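Long-range contacts in sarcosine oxidase (Pyrococcus horikoshii, PDB 1Y56), which probably oxidises L-proline as the FAD-carrying beta subunit of an L-proline dehydrogenase complex that also binds FMN: residues Glu168-Lys173 with Val185-Gly190; Asn179-Gly184 with Glu323-Tyr328. All blocks are in the same frame, centred on the assembly; numbering follows the deposited sequence.

Contact 1 (Glu168-Lys173 with Val185-Gly190). With FAD (flavin-adenine dinucleotide), chain I.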
loop_
_atom_site.group_PDB
_atom_site.type_symbol
_atom_site.label_atom_id
_atom_site.label_comp_id
_atom_site.label_asym_id
_atom_site.label_seq_id
_atom_site.Cartn_x
_atom_site.Cartn_y
_atom_site.Cartn_z
ATOM N N GLU B 168 16.448 20.563 -31.595
ATOM C CA GLU B 168 17.061 19.949 -30.429
ATOM C C GLU B 168 16.385 18.759 -29.781
ATOM O O GLU B 168 16.970 17.689 -29.741
ATOM C CB GLU B 168 17.526 20.965 -29.397
ATOM C CG GLU B 168 19.035 21.079 -29.391
ATOM C CD GLU B 168 19.544 22.240 -28.569
ATOM O OE1 GLU B 168 18.742 23.140 -28.266
ATOM O OE2 GLU B 168 20.746 22.261 -28.232
ATOM N N TYR B 169 15.198 18.865 -29.235
ATOM C CA TYR B 169 14.740 17.626 -28.617
ATOM C C TYR B 169 13.881 16.837 -29.606
ATOM O O TYR B 169 12.685 16.616 -29.429
ATOM C CB TYR B 169 14.184 17.839 -27.199
ATOM C CG TYR B 169 15.297 18.056 -26.168
ATOM C CD1 TYR B 169 16.004 19.262 -26.121
ATOM C CD2 TYR B 169 15.643 17.052 -25.245
ATOM C CE1 TYR B 169 17.021 19.468 -25.194
ATOM C CE2 TYR B 169 16.664 17.253 -24.303
ATOM C CZ TYR B 169 17.353 18.463 -24.292
ATOM O OH TYR B 169 18.379 18.690 -23.387
ATOM N N THR B 170 14.551 16.430 -30.674
ATOM C CA THR B 170 13.916 15.887 -31.857
ATOM C C THR B 170 14.680 14.635 -32.305
ATOM O O THR B 170 15.829 14.714 -32.761
ATOM C CB THR B 170 13.866 16.957 -32.995
ATOM O OG1 THR B 170 13.521 18.230 -32.435
ATOM C CG2 THR B 170 12.856 16.583 -34.083
ATOM N N GLU B 171 14.031 13.481 -32.155
ATOM C CA GLU B 171 14.644 12.190 -32.460
ATOM C C GLU B 171 14.131 11.642 -33.782
ATOM O O GLU B 171 12.936 11.732 -34.080
ATOM C CB GLU B 171 14.374 11.197 -31.336
ATOM C CG GLU B 171 15.102 9.889 -31.489
ATOM C CD GLU B 171 15.197 9.114 -30.190
ATOM O OE1 GLU B 171 15.231 9.750 -29.113
ATOM O OE2 GLU B 171 15.251 7.866 -30.243
ATOM N N VAL B 172 15.048 11.101 -34.576
ATOM C CA VAL B 172 14.686 10.392 -35.781
ATOM C C VAL B 172 14.316 8.974 -35.393
ATOM O O VAL B 172 15.015 8.321 -34.605
ATOM C CB VAL B 172 15.826 10.387 -36.786
ATOM C CG1 VAL B 172 15.582 9.377 -37.912
ATOM C CG2 VAL B 172 16.001 11.775 -37.334
ATOM N N LYS B 173 13.199 8.517 -35.946
ATOM C CA LYS B 173 12.676 7.192 -35.668
ATOM C C LYS B 173 12.530 6.337 -36.932
ATOM O O LYS B 173 12.662 5.123 -36.862
ATOM C CB LYS B 173 11.360 7.305 -34.885
ATOM C CG LYS B 173 11.570 7.354 -33.356
ATOM C CD LYS B 173 10.621 8.328 -32.617
ATOM C CE LYS B 173 9.203 7.767 -32.358
ATOM N NZ LYS B 173 8.397 7.625 -33.603
ATOM N N VAL B 185 11.912 12.258 -43.434
ATOM C CA VAL B 185 12.485 11.719 -42.220
ATOM C C VAL B 185 11.429 11.785 -41.113
ATOM O O VAL B 185 11.003 12.855 -40.698
ATOM C CB VAL B 185 13.850 12.387 -41.865
ATOM C CG1 VAL B 185 13.783 13.886 -42.039
ATOM C CG2 VAL B 185 14.308 12.018 -40.461
ATOM N N LYS B 186 10.979 10.609 -40.688
ATOM C CA LYS B 186 9.959 10.453 -39.656
ATOM C C LYS B 186 10.603 10.720 -38.299
ATOM O O LYS B 186 11.682 10.193 -38.009
ATOM C CB LYS B 186 9.390 9.025 -39.726
ATOM C CG LYS B 186 7.934 8.870 -39.283
ATOM C CD LYS B 186 7.785 8.592 -37.769
ATOM C CE LYS B 186 6.379 8.953 -37.249
ATOM N NZ LYS B 186 5.296 8.183 -37.934
ATOM N N THR B 187 9.978 11.563 -37.484
ATOM C CA THR B 187 10.514 11.843 -36.137
ATOM C C THR B 187 9.461 11.699 -35.033
ATOM O O THR B 187 8.286 11.411 -35.297
ATOM C CB THR B 187 11.169 13.253 -36.002
ATOM O OG1 THR B 187 10.158 14.241 -35.777
ATOM C CG2 THR B 187 12.001 13.626 -37.224
ATOM N N ASN B 188 9.900 11.902 -33.797
ATOM C CA ASN B 188 9.010 11.955 -32.647
ATOM C C ASN B 188 8.142 13.210 -32.603
ATOM O O ASN B 188 7.327 13.354 -31.703
ATOM C CB ASN B 188 9.825 11.837 -31.350
ATOM C CG ASN B 188 10.680 13.075 -31.060
ATOM O OD1 ASN B 188 10.780 13.488 -29.924
ATOM N ND2 ASN B 188 11.299 13.650 -32.082
ATOM N N LYS B 189 8.332 14.115 -33.561
ATOM C CA LYS B 189 7.566 15.358 -33.643
ATOM C C LYS B 189 7.022 15.638 -35.061
ATOM O O LYS B 189 6.884 16.796 -35.479
ATOM C CB LYS B 189 8.431 16.517 -33.167
ATOM C CG LYS B 189 8.528 16.607 -31.681
ATOM C CD LYS B 189 9.615 17.577 -31.247
ATOM C CE LYS B 189 9.581 17.749 -29.732
ATOM N NZ LYS B 189 10.527 18.796 -29.251
ATOM N N GLY B 190 6.717 14.577 -35.801
ATOM C CA GLY B 190 6.170 14.715 -37.154
ATOM C C GLY B 190 7.179 14.293 -38.204
ATOM O O GLY B 190 8.301 13.897 -37.859
HETATM P PA FAD I . 28.439 12.602 -31.394
HETATM O O1A FAD I . 28.062 11.423 -30.548
HETATM O O2A FAD I . 29.123 13.769 -30.731
HETATM O O5B FAD I . 27.138 13.087 -32.197
HETATM C C5B FAD I . 26.133 12.168 -32.594
HETATM C C4B FAD I . 24.807 12.766 -32.165
HETATM O O4B FAD I . 23.750 12.087 -32.833
HETATM C C3B FAD I . 24.546 12.626 -30.667
HETATM O O3B FAD I . 24.504 13.928 -30.058
HETATM C C2B FAD I . 23.208 11.910 -30.578
HETATM O O2B FAD I . 22.285 12.510 -29.683
HETATM C C1B FAD I . 22.633 12.071 -31.959
HETATM N N9A FAD I . 21.672 10.994 -32.281
HETATM C C8A FAD I . 21.819 9.668 -32.101
HETATM N N7A FAD I . 20.682 9.057 -32.509
HETATM C C5A FAD I . 19.833 10.010 -32.941
HETATM C C6A FAD I . 18.550 9.994 -33.477
HETATM N N6A FAD I . 17.893 8.821 -33.658
HETATM N N1A FAD I . 17.964 11.158 -33.819
HETATM C C2A FAD I . 18.598 12.338 -33.654
HETATM N N3A FAD I . 19.838 12.388 -33.141
HETATM C C4A FAD I . 20.467 11.234 -32.790
HETATM N N1 FAD I . 38.236 12.952 -30.656
HETATM C C2 FAD I . 39.251 13.771 -30.991
HETATM O O2 FAD I . 39.340 14.160 -32.170
HETATM N N3 FAD I . 40.173 14.183 -30.098
HETATM C C4 FAD I . 40.135 13.808 -28.805
HETATM O O4 FAD I . 40.998 14.210 -27.987
HETATM C C4X FAD I . 39.126 12.953 -28.380
HETATM N N5 FAD I . 39.020 12.523 -27.097
HETATM C C5X FAD I . 38.008 11.696 -26.726
HETATM C C6 FAD I . 37.933 11.278 -25.392
HETATM C C7 FAD I . 36.901 10.433 -24.972
HETATM C C7M FAD I . 36.834 9.989 -23.527
HETATM C C8 FAD I . 35.944 10.005 -25.904
HETATM C C8M FAD I . 34.832 9.109 -25.519
HETATM C C9 FAD I . 36.017 10.418 -27.234
HETATM C C9A FAD I . 37.039 11.267 -27.659
HETATM N N10 FAD I . 37.085 11.652 -28.952
HETATM C C10 FAD I . 38.123 12.510 -29.390
HETATM C "C1'" FAD I . 36.084 11.168 -29.897
HETATM C "C2'" FAD I . 35.129 12.267 -30.277
HETATM O "O2'" FAD I . 34.347 12.566 -29.127
HETATM C "C3'" FAD I . 34.214 11.745 -31.361
HETATM O "O3'" FAD I . 35.001 11.257 -32.455
HETATM C "C4'" FAD I . 33.298 12.857 -31.838
HETATM O "O4'" FAD I . 32.522 13.396 -30.753
HETATM C "C5'" FAD I . 32.357 12.347 -32.913
HETATM O "O5'" FAD I . 31.415 13.393 -33.111
HETATM P P FAD I . 30.007 13.036 -33.749
HETATM O O1P FAD I . 30.271 12.131 -34.924
HETATM O O2P FAD I . 29.266 14.333 -33.907
HETATM O O3P FAD I . 29.382 12.102 -32.593
#
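Val172 and Thr187 face each other as a non-hydrogen-bonded antiparallel pair, flanked by two backbone bonds: Lys173 N gives an almost straight one to Lys186 O at 3.1 Å, and Asn188 N another to Glu171 O. CB of Asn188 lies against CD of Lys173, whose bent chain crosses the asparagine at about a right angle. Lys189 runs out fully extended beyond CG, and its NZ reaches Tyr169 O at 3.1 Å from above the carbonyl plane. This is the open end of the hairpin of strands 172-177 and 182-187, part of the FAD-binding region, and its edge reads the adenine: Val172 N donates to N1A of FAD at 3.0 Å and N6A returns a bond to Val172 O at 3.1 Å. CG2 of Val172 meets CG2 of Val185 at 3.6 Å, the latter methyl set there by lying opposite the backbone N; Ile34 touches both valines. Thr187 OG1 accepts from Lys189 N in an ST turn and donates to Gly190 O at 2.8 Å, pinning the bend after the strand. The carboxylate of Glu171 turns elsewhere, to a salt bridge with a basic side chain of another protein chain.

Contact 2 (Asn179-Gly184 with Glu323-Tyr328)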
loop_
_atom_site.group_PDB
_atom_site.type_symbol
_atom_site.label_atom_id
_atom_site.label_comp_id
_atom_site.label_asym_id
_atom_site.label_seq_id
_atom_site.Cartn_x
_atom_site.Cartn_y
_atom_site.Cartn_z
ATOM N N ASN B 179 10.409 4.857 -53.742
ATOM C CA ASN B 179 10.996 3.791 -54.526
ATOM C C ASN B 179 12.326 3.446 -53.901
ATOM O O ASN B 179 12.381 2.690 -52.932
ATOM C CB ASN B 179 11.129 4.168 -55.996
ATOM C CG ASN B 179 10.769 3.015 -56.916
ATOM O OD1 ASN B 179 11.518 2.680 -57.837
ATOM N ND2 ASN B 179 9.616 2.393 -56.663
ATOM N N ASN B 180 13.394 4.007 -54.438
ATOM C CA ASN B 180 14.615 4.072 -53.678
ATOM C C ASN B 180 14.914 5.528 -53.377
ATOM O O ASN B 180 16.036 5.880 -53.047
ATOM C CB ASN B 180 15.748 3.360 -54.410
ATOM C CG ASN B 180 15.624 1.834 -54.327
ATOM O OD1 ASN B 180 14.972 1.298 -53.424
ATOM N ND2 ASN B 180 16.259 1.133 -55.265
ATOM N N GLU B 181 13.877 6.358 -53.492
ATOM C CA GLU B 181 13.920 7.762 -53.130
ATOM C C GLU B 181 13.605 7.941 -51.660
ATOM O O GLU B 181 12.607 7.427 -51.178
ATOM C CB GLU B 181 12.869 8.550 -53.927
ATOM C CG GLU B 181 13.415 9.566 -54.932
ATOM C CD GLU B 181 14.096 8.906 -56.129
ATOM O OE1 GLU B 181 13.398 8.217 -56.910
ATOM O OE2 GLU B 181 15.328 9.081 -56.290
ATOM N N ILE B 182 14.450 8.677 -50.949
ATOM C CA ILE B 182 14.062 9.215 -49.658
ATOM C C ILE B 182 12.992 10.272 -49.935
ATOM O O ILE B 182 13.124 11.064 -50.866
ATOM C CB ILE B 182 15.256 9.881 -48.928
ATOM C CG1 ILE B 182 16.332 8.852 -48.600
ATOM C CG2 ILE B 182 14.800 10.596 -47.647
ATOM C CD1 ILE B 182 17.672 9.471 -48.238
ATOM N N LYS B 183 11.937 10.269 -49.130
ATOM C CA LYS B 183 10.873 11.252 -49.252
ATOM C C LYS B 183 10.732 12.060 -47.979
ATOM O O LYS B 183 10.331 13.218 -48.014
ATOM C CB LYS B 183 9.539 10.574 -49.571
ATOM C CG LYS B 183 9.483 9.896 -50.934
ATOM C CD LYS B 183 9.350 10.908 -52.068
ATOM C CE LYS B 183 9.056 10.198 -53.382
ATOM N NZ LYS B 183 9.045 11.107 -54.557
ATOM N N GLY B 184 11.055 11.453 -46.847
ATOM C CA GLY B 184 10.869 12.130 -45.582
ATOM C C GLY B 184 11.608 11.471 -44.453
ATOM O O GLY B 184 11.912 10.282 -44.504
ATOM N N GLU B 323 22.455 3.107 -53.182
ATOM C CA GLU B 323 21.200 2.366 -53.339
ATOM C C GLU B 323 20.023 3.001 -52.601
ATOM O O GLU B 323 18.866 2.638 -52.837
ATOM C CB GLU B 323 21.366 0.882 -52.972
ATOM C CG GLU B 323 22.449 0.594 -51.944
ATOM C CD GLU B 323 23.878 0.648 -52.512
ATOM O OE1 GLU B 323 24.833 0.499 -51.727
ATOM O OE2 GLU B 323 24.061 0.840 -53.732
ATOM N N LEU B 324 20.316 3.941 -51.711
ATOM C CA LEU B 324 19.273 4.815 -51.203
ATOM C C LEU B 324 19.529 6.196 -51.756
ATOM O O LEU B 324 20.645 6.716 -51.661
ATOM C CB LEU B 324 19.215 4.834 -49.675
ATOM C CG LEU B 324 18.072 5.662 -49.064
ATOM C CD1 LEU B 324 16.707 5.301 -49.644
ATOM C CD2 LEU B 324 18.042 5.519 -47.555
ATOM N N ASN B 325 18.498 6.782 -52.354
ATOM C CA ASN B 325 18.708 8.031 -53.063
ATOM C C ASN B 325 18.768 9.292 -52.237
ATOM O O ASN B 325 17.756 9.912 -51.861
ATOM C CB ASN B 325 17.951 8.147 -54.377
ATOM C CG ASN B 325 18.783 7.651 -55.534
ATOM O OD1 ASN B 325 19.179 6.484 -55.565
ATOM N ND2 ASN B 325 19.104 8.546 -56.468
ATOM N N ASP B 326 20.048 9.580 -51.977
ATOM C CA ASP B 326 20.640 10.759 -51.351
ATOM C C ASP B 326 20.882 10.527 -49.868
ATOM O O ASP B 326 20.650 11.397 -49.024
ATOM C CB ASP B 326 19.901 12.044 -51.718
ATOM C CG ASP B 326 19.619 12.138 -53.227
ATOM O OD1 ASP B 326 20.491 11.730 -54.040
ATOM O OD2 ASP B 326 18.506 12.601 -53.591
ATOM N N TYR B 327 21.379 9.324 -49.585
ATOM C CA TYR B 327 21.796 8.940 -48.252
ATOM C C TYR B 327 23.302 9.058 -48.170
ATOM O O TYR B 327 24.019 8.542 -49.026
ATOM C CB TYR B 327 21.373 7.505 -47.949
ATOM C CG TYR B 327 21.555 7.097 -46.508
ATOM C CD1 TYR B 327 20.768 7.648 -45.513
ATOM C CD2 TYR B 327 22.501 6.143 -46.142
ATOM C CE1 TYR B 327 20.914 7.280 -44.176
ATOM C CE2 TYR B 327 22.658 5.762 -44.800
ATOM C CZ TYR B 327 21.851 6.339 -43.822
ATOM O OH TYR B 327 21.967 5.982 -42.495
ATOM N N TYR B 328 23.775 9.750 -47.141
ATOM C CA TYR B 328 25.207 9.861 -46.896
ATOM C C TYR B 328 25.537 9.423 -45.490
ATOM O O TYR B 328 24.686 9.438 -44.602
ATOM C CB TYR B 328 25.696 11.292 -47.098
ATOM C CG TYR B 328 25.494 11.840 -48.487
ATOM C CD1 TYR B 328 24.248 12.295 -48.898
ATOM C CD2 TYR B 328 26.554 11.920 -49.377
ATOM C CE1 TYR B 328 24.061 12.803 -50.167
ATOM C CE2 TYR B 328 26.389 12.435 -50.647
ATOM C CZ TYR B 328 25.137 12.881 -51.044
ATOM O OH TYR B 328 24.953 13.404 -52.314
#
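Asn180 and Asn325 are joined through their backbones: Asn325 N donates to Asn180 O at 2.7 Å, with the donor almost in line with the carbonyl and the N-H bent to 153°. This is the one hydrogen bond between the segments, and with it Glu181 and Asn325 form a single bridge, their CA atoms 4.8 Å apart.

The apolar part rests on Ile182 and Leu324, which cross at about a right angle. CG1 of Ile182 lies 3.7 Å from CG of Leu324, and both leucine methyls also border the isoleucine; CD1 of Leu324 in addition reaches Asn180 O at 3.5 Å. With CG placed opposite its backbone N (chi1 -176°), the leucine carries its branch towards the isoleucine. The tip of Ile182, CD1, goes on to Asp326 O at 3.6 Å and to CB of Tyr327. These last residues belong to a type II beta turn, Leu324 to Tyr327, that leads into strand 327-331 of the mixed sheet holding the Rossmann-like FAD-binding core, so the contact ties the turn-end of the 172-177/182-187 hairpin to that sheet. Cutting Leu324 back to an alanine is likely to leave CG1 of Ile182 without its main apolar neighbour across the contact and to open a gap beside Ala212 and Ile214.

Among the polar side chains, OE2 of Glu181 approaches CB of Asn325 at 3.4 Å, its chain bent at chi2. The carboxylate of Glu323 is hydrogen-bonded to Tyr367, and the hydroxyl of Tyr327 to Asn209.

How the contacts relate
Strand 182-187 serves both contacts, its later part in contact 1 and its beginning in contact 2; the centres of the two contacts lie about 18 Å apart. Both are partly buried and lie well out from the chain's centre. Contact 1 is local, pairing neighbouring strands of one three-stranded sheet by several backbone and side-chain bonds, and its edge is used by the cofactor and approached by other protein chains. Contact 2 joins parts 139 residues apart, fastening the hairpin's other end to the turn before strand 327-331; it has one backbone bond, leans more on aliphatic packing, and meets no other protein chain. Along the sequence the two contacts interlock, their segments alternating.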